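Local structure of C2 domain protein (Scophthalmus maximus, 3W56) at residues 59-62 against 63-66. The protein binds calcium ions through a C2 domain and probably associates with phospholipid membranes, perhaps with a part in forming wide pores. Sequence-based numbering, arbitrary orientation.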
loop_
_atom_site.group_PDB
_atom_site.type_symbol
_atom_site.label_atom_id
_atom_site.label_comp_id
_atom_site.label_asym_id
_atom_site.label_seq_id
_atom_site.Cartn_x
_atom_site.Cartn_y
_atom_site.Cartn_z
ATOM N N SER A 59 7.577 5.655 4.370
ATOM C CA SER A 59 8.807 5.403 5.095
ATOM C C SER A 59 8.959 3.919 5.476
ATOM O O SER A 59 8.013 3.112 5.440
ATOM C CB SER A 59 8.914 6.349 6.324
ATOM O OG SER A 59 7.940 5.998 7.342
ATOM N N VAL A 60 10.193 3.525 5.741
ATOM C CA VAL A 60 10.525 2.201 6.196
ATOM C C VAL A 60 10.231 2.080 7.683
ATOM O O VAL A 60 10.621 2.926 8.530
ATOM C CB VAL A 60 11.988 1.840 5.911
ATOM C CG1 VAL A 60 12.264 0.450 6.443
ATOM C CG2 VAL A 60 12.242 1.963 4.425
ATOM N N ASN A 61 9.420 1.080 7.975
ATOM C CA ASN A 61 9.139 0.743 9.365
ATOM C C ASN A 61 10.053 -0.415 9.770
ATOM O O ASN A 61 9.792 -1.610 9.521
ATOM C CB ASN A 61 7.631 0.515 9.567
ATOM C CG ASN A 61 7.196 0.507 11.048
ATOM O OD1 ASN A 61 7.851 -0.104 11.900
ATOM N ND2 ASN A 61 6.030 1.089 11.329
ATOM N N HIS A 62 11.168 -0.012 10.389
ATOM C CA HIS A 62 12.286 -0.919 10.655
ATOM C C HIS A 62 12.044 -2.000 11.693
ATOM O O HIS A 62 11.403 -1.742 12.726
ATOM C CB HIS A 62 13.499 -0.094 11.087
ATOM C CG HIS A 62 14.117 0.700 9.977
ATOM N ND1 HIS A 62 13.937 2.063 9.838
ATOM C CD2 HIS A 62 14.864 0.310 8.913
ATOM C CE1 HIS A 62 14.591 2.482 8.770
ATOM N NE2 HIS A 62 15.152 1.438 8.185
ATOM N N ASN A 63 12.531 -3.215 11.410
ATOM C CA ASN A 63 12.533 -4.289 12.409
ATOM C C ASN A 63 11.150 -4.474 13.000
ATOM O O ASN A 63 10.975 -4.475 14.220
ATOM C CB ASN A 63 13.541 -3.941 13.517
ATOM C CG ASN A 63 13.680 -5.042 14.555
ATOM O OD1 ASN A 63 13.833 -6.213 14.206
ATOM N ND2 ASN A 63 13.617 -4.670 15.851
ATOM N N ASN A 64 10.153 -4.630 12.139
ATOM C CA ASN A 64 8.759 -4.693 12.580
ATOM C C ASN A 64 7.932 -5.650 11.709
ATOM O O ASN A 64 7.709 -5.397 10.509
ATOM C CB ASN A 64 8.174 -3.292 12.560
ATOM C CG ASN A 64 6.871 -3.198 13.343
ATOM O OD1 ASN A 64 6.304 -4.216 13.679
ATOM N ND2 ASN A 64 6.401 -1.991 13.590
ATOM N N ALA A 65 7.467 -6.751 12.296
ATOM C CA ALA A 65 6.658 -7.705 11.571
ATOM C C ALA A 65 5.202 -7.265 11.453
ATOM O O ALA A 65 4.420 -7.857 10.676
ATOM C CB ALA A 65 6.707 -9.065 12.265
ATOM N N ASN A 66 4.820 -6.255 12.235
ATOM C CA ASN A 66 3.435 -5.788 12.201
ATOM C C ASN A 66 3.395 -4.266 12.225
ATOM O O ASN A 66 2.856 -3.634 13.163
ATOM C CB ASN A 66 2.662 -6.308 13.408
ATOM C CG ASN A 66 2.715 -7.818 13.529
ATOM O OD1 ASN A 66 1.977 -8.545 12.832
ATOM N ND2 ASN A 66 3.620 -8.314 14.399
HETATM O O HOH W 1 8.008 -3.293 8.725
#
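In the loop joining strands 53-57 and 73-78 of this C2 domain, one of the loops at its calcium-binding end, Asn61 and Asn64 meet across a bend of the chain, a worked example of two side-chain amides linked across the bend of a metal-binding loop. Asn64 ND2 donates to Asn61 OD1 at 2.9 Å. The carbonyl of Asn61 is met from above its plane, 45° out of it, whereas the acceptor lies close to the amide plane of Asn64; the two amides are turned 65° against each other. With CG anti to the backbone N in both residues (chi1 -165° in each), the amides meet across the bend that carries His62 and Asn63. Asn63, which binds calcium in this protein although no ion is bound here, has a positive phi of 52° at this bend, and its backbone N is hydrogen-bonded to OD1 of Asp43, another residue of that calcium site. A water lies between the two limbs, 2.6 Å from Asn61 O and 2.8 Å from Asn64 O. Replacing Asn64 with an alanine would probably leave Asn61 OD1 without this donor, its amide likelier to turn, and the backbone N of Asn66 without its side-chain acceptor. That second bond makes an Asx turn: Asn66 N donates to Asn64 OD1 at 2.9 Å, again from above the carbonyl plane.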